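Local coordinates for protein Abbfa_003403 (Acinetobacter baumannii, PDB 4ZXH) that acts as a four-domain nonribosomal peptide synthetase, probably activating an amino acid, carrying it on phosphopantetheine, condensing it and releasing the product through a thioesterase, at residues A[41-46]-A[141-146]; A[113-118]-A[128-133]; A[370-375]-A[387-392]. One frame throughout, in Å; residues are numbered along the deposited sequence.

Interaction 1: A[41-46]-A[141-146]; sequences MVVAFD and IAFVIH. With PX4 (1,2-dimyristoyl-sn-glycero-3-phosphocholine), chain C.
Met41, Val43 and Phe45 pair with Ile145, Phe143 and Ile141 as two neighbouring antiparallel strands, 40-49 and 138-146, inside a mixed sheet of the condensation domain. The axes of the two segments approach to 4.7 Å, their N-to-C directions 168° apart. Phe143 N to Val43 O is 2.9 Å and straight (164° at the hydrogen), and Val43 N returns a bond to Phe143 O. Phe45 and Ile141 exchange a second such pair; at the far end Ile145 N gives Met41 O a sound bond, while the return from Met41 N to Ile145 O is weak. Between these hydrogen-bonded pairs lie Val42 opposite Val144 and Ala44 opposite Ala142, two non-hydrogen-bonded pairs. Here Val42 CG2 and Val144 CG1 run side by side 4.0 Å apart, and Ala44 CB meets Ala142 CB at 3.9 Å, on the face packed against Val111 and Thr115 of helix 104-115. The strand from Ile141 leads into His146, probably the first histidine of the HHxxxD core of the condensation-domain HHxxxDG motif, whose last position is Phe152 here; its NE2 bonds to Gln30 and its ND1 to the backbone N of Ala148. The other face is apolar and partly lined by the bound phospholipid. Phe143, with CG anti to its carbonyl carbon (chi1 -59°), lays one ring face under an acyl chain, whose C34 sits over the ring centre, 3.4 Å above the plane. Phe143 CE2 comes to the edge of the Phe45 ring, 4.4 Å from Phe45 CD2. Val43 CG1 touches both Phe143 CB and lipid C36, each at 4.0 Å. Leu159 and Ile155 of helix 152-165 pack on Phe45 and Ile145 from this same face.

Interaction 2: A[113-118]-A[128-133]; sequences QDTKQP and RIHCYE
Asp114 reaches from the last turn of helix 104-115 to two side chains of strand 127-135. Its CB lies above the His130 ring, an off-centre CH-pi contact 4.2 Å from the ring centroid. From there CG continues to the Tyr132 hydroxyl, and at the tip OD2 accepts a hydrogen bond from Tyr132 OH (2.7 Å) on its anti side, 25° out of the carboxylate plane. OD2 lies near the plane of the phenol ring, which is turned only 24° from the carboxylate.

Arg128 holds the loop just after the helix. A bend at chi3 (-60°) turns its guanidinium so that the end-on nitrogens face Gln117 O, with NH2 at 3.0 Å and NH1 at 3.2 Å, while NE faces the other way into the strand. Both approach from the same face of the Gln117 carbonyl, NH2 moderately tilted from its plane and NH1 well above it; this oxygen also accepts from Asn40. Arg128 NE donates to His130 NE2 at 3.0 Å, which helps to set the rotation of the imidazole. The amide end of Gln117, its O/N assignment doubtful, lies off-centre over one guanidinium face and beside the His130 edge; Phe119 makes a cation-pi contact with Arg128. The contact thus ties the helix of the beta-alpha-beta unit 94-98, 104-115, 127-135 to its second strand, which lies between strands 94-98 and 138-146.

Interaction 3: A[370-375]-A[387-392]; sequences KELLLP and LTLGSF. With K (potassium ion), chain D.
Ser391 OG and three carbonyl oxygens of 370-375 converge on one potassium ion. Ser391 OG stands 2.9 Å from the metal, Glu371 O also 2.9 Å, Leu372 O 3.0 Å and Leu374 O 2.9 Å; Ile376 O supplies the fifth ligand. Every ligand is a neutral oxygen, four of them backbone carbonyls, a set well matched to a large singly charged cation. The serine hydroxyl is carried to the ion by a first torsion of -68°, which sets OG anti to its own carbonyl carbon. On the other side, 370-372 have helical backbone angles, and Leu373 N bonds back to Lys370 O. This turn leaves the successive carbonyls of Glu371 and Leu372 facing the ion, while the side chain of Glu371 packs on Thr378, Ala380 and Tyr411 instead.

Leu372 provides the apolar half of the contact. With CD1 anti to CA (chi2 180°), the other branch, CD2, is set down over the flat face of the peptide joining Gly390 and Ser391, 3.5 Å from Gly390 C and equally far from Ser391 N, nearly straight above the carbonyl carbon. Leu372 CD1 lies 4.2 Å from Leu389 CB, and Phe45 touches both leucines. Leu389 in addition reaches the bound phospholipid. The ion therefore joins the loop before strand 382-383 directly to strand 387-391. That strand pairs with 40-49 through Gly390 and Asp46 and with 382-383 through Leu389 and Leu382. On the loop side Leu374 leans on Tyr411 of strand 403-411 and Pro375 on Val416 and Val418 of strand 414-422, so the site lies between the two sheets of the condensation domain.

Overall arrangement
All three contacts meet on one six-stranded sheet of the condensation domain, with interaction 1 between the other two. Interactions 1 and 2 have centres 8 Å apart and share the pairing of strands 127-135 and 138-146, where His130 N lies 2.8 Å from Ala142 O. On the other side, interactions 1 and 3, with centres 11 Å apart, join where Gly390 N meets Asp46 O at 2.8 Å. Interactions 2 and 3 do not touch; their nearest atoms are about 7 Å apart. The phospholipid contacts both Phe143 and Leu389, linking interactions 1 and 3 a second time. The side chain of Met41 lies about 11 Å from the phosphopantetheine.

Interaction 1: A[41-46]-A[141-146]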
loop_
_atom_site.group_PDB
_atom_site.type_symbol
_atom_site.label_atom_id
_atom_site.label_comp_id
_atom_site.label_asym_id
_atom_site.label_seq_id
_atom_site.Cartn_x
_atom_site.Cartn_y
_atom_site.Cartn_z
ATOM N N MET A 41 22.987 -0.284 16.396
ATOM C CA MET A 41 23.793 0.835 16.867
ATOM C C MET A 41 25.293 0.562 16.620
ATOM O O MET A 41 25.801 -0.560 16.831
ATOM C CB MET A 41 23.561 1.101 18.342
ATOM C CG MET A 41 22.143 0.910 18.819
ATOM S SD MET A 41 21.910 1.431 20.507
ATOM C CE MET A 41 22.288 3.162 20.327
ATOM N N VAL A 42 25.993 1.592 16.168
ATOM C CA VAL A 42 27.389 1.456 15.803
ATOM C C VAL A 42 28.187 2.645 16.275
ATOM O O VAL A 42 27.897 3.781 15.890
ATOM C CB VAL A 42 27.599 1.348 14.261
ATOM C CG1 VAL A 42 29.101 1.282 13.939
ATOM C CG2 VAL A 42 26.864 0.164 13.690
ATOM N N VAL A 43 29.191 2.380 17.101
ATOM C CA VAL A 43 30.205 3.371 17.407
ATOM C C VAL A 43 31.539 2.826 16.867
ATOM O O VAL A 43 31.857 1.646 17.083
ATOM C CB VAL A 43 30.277 3.666 18.932
ATOM C CG1 VAL A 43 30.414 2.394 19.735
ATOM C CG2 VAL A 43 31.424 4.575 19.244
ATOM N N ALA A 44 32.299 3.664 16.153
ATOM C CA ALA A 44 33.542 3.214 15.505
ATOM C C ALA A 44 34.729 4.157 15.726
ATOM O O ALA A 44 34.567 5.378 15.890
ATOM C CB ALA A 44 33.318 3.034 14.010
ATOM N N PHE A 45 35.937 3.597 15.695
ATOM C CA PHE A 45 37.111 4.393 16.009
ATOM C C PHE A 45 38.294 4.046 15.147
ATOM O O PHE A 45 38.483 2.903 14.739
ATOM C CB PHE A 45 37.506 4.239 17.483
ATOM C CG PHE A 45 36.459 4.713 18.455
ATOM C CD1 PHE A 45 36.213 6.069 18.629
ATOM C CD2 PHE A 45 35.728 3.807 19.202
ATOM C CE1 PHE A 45 35.252 6.519 19.526
ATOM C CE2 PHE A 45 34.766 4.248 20.108
ATOM C CZ PHE A 45 34.534 5.611 20.272
ATOM N N ASP A 46 39.075 5.073 14.849
ATOM C CA ASP A 46 40.405 4.895 14.322
ATOM C C ASP A 46 41.251 4.550 15.543
ATOM O O ASP A 46 41.176 5.257 16.545
ATOM C CB ASP A 46 40.870 6.171 13.618
ATOM C CG ASP A 46 42.126 5.970 12.810
ATOM O OD1 ASP A 46 43.051 5.304 13.312
ATOM O OD2 ASP A 46 42.166 6.446 11.654
ATOM N N ILE A 141 38.079 -0.013 14.298
ATOM C CA ILE A 141 37.360 -0.925 15.170
ATOM C C ILE A 141 35.940 -0.438 15.263
ATOM O O ILE A 141 35.716 0.699 15.670
ATOM C CB ILE A 141 37.969 -0.981 16.580
ATOM C CG1 ILE A 141 39.468 -1.195 16.505
ATOM C CG2 ILE A 141 37.366 -2.114 17.381
ATOM C CD1 ILE A 141 39.862 -2.555 15.967
ATOM N N ALA A 142 34.981 -1.280 14.896
ATOM C CA ALA A 142 33.576 -0.876 14.951
ATOM C C ALA A 142 32.793 -1.809 15.854
ATOM O O ALA A 142 32.792 -3.030 15.662
ATOM C CB ALA A 142 32.960 -0.844 13.555
ATOM N N PHE A 143 32.140 -1.217 16.846
ATOM C CA PHE A 143 31.314 -1.944 17.787
ATOM C C PHE A 143 29.865 -1.836 17.340
ATOM O O PHE A 143 29.368 -0.729 17.148
ATOM C CB PHE A 143 31.469 -1.377 19.194
ATOM C CG PHE A 143 32.868 -1.415 19.711
ATOM C CD1 PHE A 143 33.295 -2.456 20.516
ATOM C CD2 PHE A 143 33.768 -0.407 19.390
ATOM C CE1 PHE A 143 34.586 -2.495 20.998
ATOM C CE2 PHE A 143 35.059 -0.451 19.865
ATOM C CZ PHE A 143 35.463 -1.505 20.666
ATOM N N VAL A 144 29.202 -2.981 17.175
ATOM C CA VAL A 144 27.798 -3.037 16.762
ATOM C C VAL A 144 26.938 -3.657 17.857
ATOM O O VAL A 144 27.169 -4.805 18.250
ATOM C CB VAL A 144 27.601 -3.878 15.508
ATOM C CG1 VAL A 144 26.253 -3.596 14.918
ATOM C CG2 VAL A 144 28.665 -3.584 14.501
ATOM N N ILE A 145 25.951 -2.916 18.347
ATOM C CA ILE A 145 25.059 -3.455 19.366
ATOM C C ILE A 145 23.620 -3.273 18.927
ATOM O O ILE A 145 23.207 -2.163 18.582
ATOM C CB ILE A 145 25.230 -2.765 20.748
ATOM C CG1 ILE A 145 26.632 -2.921 21.285
ATOM C CG2 ILE A 145 24.326 -3.394 21.740
ATOM C CD1 ILE A 145 27.527 -1.733 21.052
ATOM N N HIS A 146 22.840 -4.341 18.956
ATOM C CA HIS A 146 21.443 -4.215 18.578
ATOM C C HIS A 146 20.660 -3.444 19.638
ATOM O O HIS A 146 20.821 -3.675 20.848
ATOM C CB HIS A 146 20.828 -5.581 18.350
ATOM C CG HIS A 146 19.519 -5.526 17.635
ATOM N ND1 HIS A 146 18.348 -5.172 18.265
ATOM C CD2 HIS A 146 19.199 -5.761 16.341
ATOM C CE1 HIS A 146 17.357 -5.211 17.392
ATOM N NE2 HIS A 146 17.847 -5.559 16.215
HETATM O O1 PX4 C . 46.266 -10.458 16.194
HETATM O O2 PX4 C . 47.472 -8.505 14.958
HETATM P P1 PX4 C . 46.972 -9.121 16.243
HETATM O O3 PX4 C . 48.190 -9.159 17.306
HETATM C C1 PX4 C . 48.958 -10.324 17.612
HETATM C C2 PX4 C . 50.169 -9.897 18.449
HETATM N N1 PX4 C . 50.915 -11.038 19.023
HETATM C C3 PX4 C . 50.972 -12.162 18.071
HETATM C C4 PX4 C . 52.288 -10.604 19.337
HETATM C C5 PX4 C . 50.274 -11.478 20.271
HETATM O O4 PX4 C . 46.017 -8.047 16.987
HETATM C C6 PX4 C . 45.637 -6.786 16.429
HETATM C C7 PX4 C . 44.266 -6.412 16.982
HETATM C C8 PX4 C . 43.547 -7.742 17.195
HETATM O O5 PX4 C . 42.238 -7.529 17.716
HETATM C C9 PX4 C . 41.628 -8.471 18.648
HETATM O O6 PX4 C . 42.289 -9.374 19.129
HETATM C C10 PX4 C . 40.177 -8.310 19.022
HETATM C C11 PX4 C . 40.034 -7.705 20.411
HETATM C C12 PX4 C . 39.217 -6.425 20.324
HETATM C C13 PX4 C . 38.332 -6.306 21.557
HETATM C C14 PX4 C . 38.591 -4.989 22.271
HETATM C C15 PX4 C . 38.017 -5.078 23.673
HETATM C C16 PX4 C . 37.000 -3.976 23.886
HETATM C C17 PX4 C . 36.232 -4.205 25.174
HETATM C C18 PX4 C . 34.988 -5.051 24.907
HETATM C C19 PX4 C . 33.717 -4.218 24.926
HETATM C C20 PX4 C . 32.611 -4.936 24.160
HETATM C C21 PX4 C . 31.292 -4.171 24.264
HETATM C C22 PX4 C . 30.392 -4.384 23.057
HETATM O O7 PX4 C . 44.380 -5.702 18.226
HETATM C C23 PX4 C . 43.546 -4.495 18.283
HETATM O O8 PX4 C . 43.270 -3.958 17.227
HETATM C C24 PX4 C . 43.023 -3.946 19.614
HETATM C C25 PX4 C . 42.187 -2.658 19.529
HETATM C C26 PX4 C . 41.544 -2.270 20.874
HETATM C C27 PX4 C . 40.620 -1.040 20.781
HETATM C C28 PX4 C . 40.009 -0.605 22.118
HETATM C C29 PX4 C . 39.087 0.622 22.011
HETATM C C30 PX4 C . 38.530 1.086 23.366
HETATM C C31 PX4 C . 37.128 1.742 23.341
HETATM C C32 PX4 C . 36.021 0.681 23.239
HETATM C C33 PX4 C . 34.616 1.104 23.692
HETATM C C34 PX4 C . 33.537 0.186 23.108
HETATM C C35 PX4 C . 32.279 -0.006 23.960
HETATM C C36 PX4 C . 31.023 0.447 23.232
#

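Interaction 2: A[113-118]-A[128-133]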
loop_
_atom_site.group_PDB
_atom_site.type_symbol
_atom_site.label_atom_id
_atom_site.label_comp_id
_atom_site.label_asym_id
_atom_site.label_seq_id
_atom_site.Cartn_x
_atom_site.Cartn_y
_atom_site.Cartn_z
ATOM N N GLN A 113 28.680 -1.627 5.269
ATOM C CA GLN A 113 28.013 -2.865 4.875
ATOM C C GLN A 113 28.241 -3.987 5.897
ATOM O O GLN A 113 27.307 -4.723 6.196
ATOM C CB GLN A 113 28.448 -3.297 3.473
ATOM C CG GLN A 113 27.291 -3.758 2.565
ATOM C CD GLN A 113 26.238 -2.669 2.264
ATOM O OE1 GLN A 113 26.332 -1.518 2.721
ATOM N NE2 GLN A 113 25.228 -3.043 1.479
ATOM N N ASP A 114 29.433 -4.092 6.475
ATOM C CA ASP A 114 29.687 -5.124 7.486
ATOM C C ASP A 114 28.825 -4.980 8.740
ATOM O O ASP A 114 28.270 -5.961 9.233
ATOM C CB ASP A 114 31.156 -5.124 7.891
ATOM C CG ASP A 114 32.029 -5.881 6.916
ATOM O OD1 ASP A 114 31.510 -6.274 5.851
ATOM O OD2 ASP A 114 33.228 -6.093 7.234
ATOM N N THR A 115 28.718 -3.758 9.256
ATOM C CA THR A 115 27.960 -3.509 10.480
ATOM C C THR A 115 26.445 -3.608 10.283
ATOM O O THR A 115 25.716 -3.707 11.255
ATOM C CB THR A 115 28.286 -2.112 11.083
ATOM O OG1 THR A 115 27.861 -1.072 10.194
ATOM C CG2 THR A 115 29.789 -1.968 11.368
ATOM N N LYS A 116 25.971 -3.576 9.039
ATOM C CA LYS A 116 24.540 -3.766 8.755
ATOM C C LYS A 116 24.103 -5.231 8.647
ATOM O O LYS A 116 22.939 -5.513 8.352
ATOM C CB LYS A 116 24.150 -3.036 7.463
ATOM C CG LYS A 116 23.711 -1.627 7.721
ATOM C CD LYS A 116 23.780 -0.731 6.499
ATOM C CE LYS A 116 23.771 0.724 7.001
ATOM N NZ LYS A 116 23.817 1.726 5.897
ATOM N N GLN A 117 25.024 -6.166 8.848
ATOM C CA GLN A 117 24.636 -7.571 8.827
ATOM C C GLN A 117 23.684 -7.732 9.995
ATOM O O GLN A 117 23.885 -7.144 11.058
ATOM C CB GLN A 117 25.849 -8.497 8.912
ATOM C CG GLN A 117 26.655 -8.543 7.611
ATOM C CD GLN A 117 28.169 -8.807 7.794
ATOM O OE1 GLN A 117 28.706 -8.852 8.908
ATOM N NE2 GLN A 117 28.858 -8.958 6.671
ATOM N N PRO A 118 22.594 -8.452 9.771
ATOM C CA PRO A 118 21.485 -8.435 10.724
ATOM C C PRO A 118 21.747 -9.362 11.887
ATOM O O PRO A 118 22.539 -10.274 11.720
ATOM C CB PRO A 118 20.293 -8.933 9.882
ATOM C CG PRO A 118 20.904 -9.820 8.878
ATOM C CD PRO A 118 22.273 -9.213 8.558
ATOM N N ARG A 128 28.546 -7.308 18.167
ATOM C CA ARG A 128 29.714 -7.741 17.393
ATOM C C ARG A 128 30.791 -6.678 17.413
ATOM O O ARG A 128 30.511 -5.489 17.595
ATOM C CB ARG A 128 29.361 -8.004 15.946
ATOM C CG ARG A 128 28.256 -8.979 15.717
ATOM C CD ARG A 128 28.237 -9.327 14.254
ATOM N NE ARG A 128 28.013 -8.168 13.392
ATOM C CZ ARG A 128 26.835 -7.889 12.836
ATOM N NH1 ARG A 128 25.795 -8.680 13.075
ATOM N NH2 ARG A 128 26.698 -6.842 12.029
ATOM N N ILE A 129 32.022 -7.112 17.193
ATOM C CA ILE A 129 33.133 -6.204 17.003
ATOM C C ILE A 129 33.763 -6.482 15.655
ATOM O O ILE A 129 34.138 -7.626 15.376
ATOM C CB ILE A 129 34.192 -6.363 18.098
ATOM C CG1 ILE A 129 33.578 -6.074 19.461
ATOM C CG2 ILE A 129 35.377 -5.451 17.811
ATOM C CD1 ILE A 129 34.399 -6.591 20.606
ATOM N N HIS A 130 33.876 -5.454 14.818
ATOM C CA HIS A 130 34.472 -5.614 13.492
ATOM C C HIS A 130 35.815 -4.898 13.453
ATOM O O HIS A 130 35.855 -3.692 13.655
ATOM C CB HIS A 130 33.556 -5.045 12.407
ATOM C CG HIS A 130 32.287 -5.812 12.192
ATOM N ND1 HIS A 130 32.167 -6.803 11.242
ATOM C CD2 HIS A 130 31.065 -5.697 12.766
ATOM C CE1 HIS A 130 30.935 -7.284 11.259
ATOM N NE2 HIS A 130 30.244 -6.632 12.176
ATOM N N CYS A 131 36.903 -5.618 13.191
ATOM C CA CYS A 131 38.237 -5.002 13.166
ATOM C C CYS A 131 38.882 -5.002 11.789
ATOM O O CYS A 131 38.736 -5.947 11.027
ATOM C CB CYS A 131 39.182 -5.707 14.132
ATOM S SG CYS A 131 38.501 -5.911 15.755
ATOM N N TYR A 132 39.623 -3.943 11.489
ATOM C CA TYR A 132 40.275 -3.804 10.207
ATOM C C TYR A 132 41.673 -3.265 10.388
ATOM O O TYR A 132 41.864 -2.225 11.012
ATOM C CB TYR A 132 39.487 -2.870 9.312
ATOM C CG TYR A 132 38.031 -3.222 9.188
ATOM C CD1 TYR A 132 37.563 -4.002 8.132
ATOM C CD2 TYR A 132 37.116 -2.754 10.111
ATOM C CE1 TYR A 132 36.223 -4.312 8.017
ATOM C CE2 TYR A 132 35.777 -3.055 10.002
ATOM C CZ TYR A 132 35.340 -3.826 8.964
ATOM O OH TYR A 132 34.010 -4.114 8.891
ATOM N N GLU A 133 42.652 -3.967 9.834
ATOM C CA GLU A 133 44.029 -3.504 9.835
ATOM C C GLU A 133 44.250 -2.539 8.657
ATOM O O GLU A 133 43.981 -2.887 7.512
ATOM C CB GLU A 133 44.983 -4.706 9.768
ATOM C CG GLU A 133 46.481 -4.363 9.837
ATOM C CD GLU A 133 47.374 -5.604 9.895
ATOM O OE1 GLU A 133 46.868 -6.727 9.663
ATOM O OE2 GLU A 133 48.588 -5.449 10.166
#

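Interaction 3: A[370-375]-A[387-392]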
loop_
_atom_site.group_PDB
_atom_site.type_symbol
_atom_site.label_atom_id
_atom_site.label_comp_id
_atom_site.label_asym_id
_atom_site.label_seq_id
_atom_site.Cartn_x
_atom_site.Cartn_y
_atom_site.Cartn_z
ATOM N N LYS A 370 33.189 14.028 23.110
ATOM C CA LYS A 370 32.258 14.875 22.367
ATOM C C LYS A 370 32.516 14.817 20.856
ATOM O O LYS A 370 31.700 14.303 20.088
ATOM C CB LYS A 370 32.353 16.313 22.879
ATOM C CG LYS A 370 31.530 17.350 22.122
ATOM C CD LYS A 370 31.790 18.767 22.677
ATOM C CE LYS A 370 31.285 19.863 21.732
ATOM N NZ LYS A 370 32.032 19.901 20.432
ATOM N N GLU A 371 33.675 15.302 20.437
ATOM C CA GLU A 371 33.989 15.367 19.021
ATOM C C GLU A 371 34.129 13.983 18.357
ATOM O O GLU A 371 33.835 13.846 17.171
ATOM C CB GLU A 371 35.255 16.206 18.823
ATOM C CG GLU A 371 35.114 17.587 19.439
ATOM C CD GLU A 371 36.254 18.521 19.083
ATOM O OE1 GLU A 371 37.071 18.150 18.223
ATOM O OE2 GLU A 371 36.342 19.627 19.668
ATOM N N LEU A 372 34.542 12.961 19.110
ATOM C CA LEU A 372 34.639 11.598 18.556
ATOM C C LEU A 372 33.286 11.021 18.154
ATOM O O LEU A 372 33.202 10.209 17.241
ATOM C CB LEU A 372 35.285 10.636 19.552
ATOM C CG LEU A 372 36.783 10.745 19.793
ATOM C CD1 LEU A 372 37.209 9.710 20.816
ATOM C CD2 LEU A 372 37.530 10.556 18.497
ATOM N N LEU A 373 32.238 11.434 18.857
ATOM C CA LEU A 373 30.911 10.865 18.679
ATOM C C LEU A 373 30.058 11.645 17.681
ATOM O O LEU A 373 28.935 11.250 17.386
ATOM C CB LEU A 373 30.188 10.797 20.025
ATOM C CG LEU A 373 30.748 9.831 21.066
ATOM C CD1 LEU A 373 29.863 9.782 22.306
ATOM C CD2 LEU A 373 30.881 8.450 20.461
ATOM N N LEU A 374 30.586 12.750 17.163
ATOM C CA LEU A 374 29.886 13.514 16.131
ATOM C C LEU A 374 29.777 12.729 14.814
ATOM O O LEU A 374 30.516 11.776 14.572
ATOM C CB LEU A 374 30.596 14.851 15.893
ATOM C CG LEU A 374 30.437 15.924 16.971
ATOM C CD1 LEU A 374 31.256 17.154 16.635
ATOM C CD2 LEU A 374 28.989 16.294 17.103
ATOM N N PRO A 375 28.837 13.118 13.950
ATOM C CA PRO A 375 28.722 12.360 12.705
ATOM C C PRO A 375 29.668 12.894 11.647
ATOM O O PRO A 375 29.548 12.538 10.475
ATOM C CB PRO A 375 27.271 12.584 12.296
ATOM C CG PRO A 375 26.607 13.232 13.511
ATOM C CD PRO A 375 27.683 14.002 14.154
ATOM N N LEU A 387 47.525 3.374 23.418
ATOM C CA LEU A 387 46.822 3.593 22.154
ATOM C C LEU A 387 46.235 4.978 21.990
ATOM O O LEU A 387 46.294 5.810 22.890
ATOM C CB LEU A 387 45.701 2.565 21.968
ATOM C CG LEU A 387 44.706 2.264 23.094
ATOM C CD1 LEU A 387 43.886 3.431 23.421
ATOM C CD2 LEU A 387 43.758 1.190 22.587
ATOM N N THR A 388 45.624 5.194 20.832
ATOM C CA THR A 388 45.066 6.493 20.484
ATOM C C THR A 388 43.780 6.305 19.703
ATOM O O THR A 388 43.772 5.555 18.721
ATOM C CB THR A 388 46.071 7.323 19.648
ATOM O OG1 THR A 388 47.251 7.582 20.431
ATOM C CG2 THR A 388 45.446 8.622 19.185
ATOM N N LEU A 389 42.702 6.965 20.133
ATOM C CA LEU A 389 41.406 6.888 19.429
ATOM C C LEU A 389 41.171 8.118 18.565
ATOM O O LEU A 389 41.389 9.238 19.015
ATOM C CB LEU A 389 40.223 6.752 20.401
ATOM C CG LEU A 389 39.973 5.531 21.292
ATOM C CD1 LEU A 389 38.573 5.620 21.839
ATOM C CD2 LEU A 389 40.153 4.227 20.556
ATOM N N GLY A 390 40.716 7.912 17.334
ATOM C CA GLY A 390 40.378 9.010 16.443
ATOM C C GLY A 390 38.992 8.779 15.880
ATOM O O GLY A 390 38.417 7.715 16.105
ATOM N N SER A 391 38.447 9.763 15.165
ATOM C CA SER A 391 37.113 9.632 14.576
ATOM C C SER A 391 37.101 8.602 13.479
ATOM O O SER A 391 38.115 8.389 12.840
ATOM C CB SER A 391 36.617 10.962 14.003
ATOM O OG SER A 391 36.356 11.902 15.023
ATOM N N PHE A 392 35.950 7.955 13.280
ATOM C CA PHE A 392 35.687 7.198 12.057
ATOM C C PHE A 392 34.167 7.168 11.796
ATOM O O PHE A 392 33.457 6.305 12.305
ATOM C CB PHE A 392 36.265 5.785 12.143
ATOM C CG PHE A 392 36.226 5.035 10.834
ATOM C CD1 PHE A 392 37.289 5.096 9.957
ATOM C CD2 PHE A 392 35.114 4.274 10.479
ATOM C CE1 PHE A 392 37.255 4.415 8.766
ATOM C CE2 PHE A 392 35.062 3.595 9.283
ATOM C CZ PHE A 392 36.123 3.664 8.420
HETATM K K K D . 33.416 12.056 14.921
#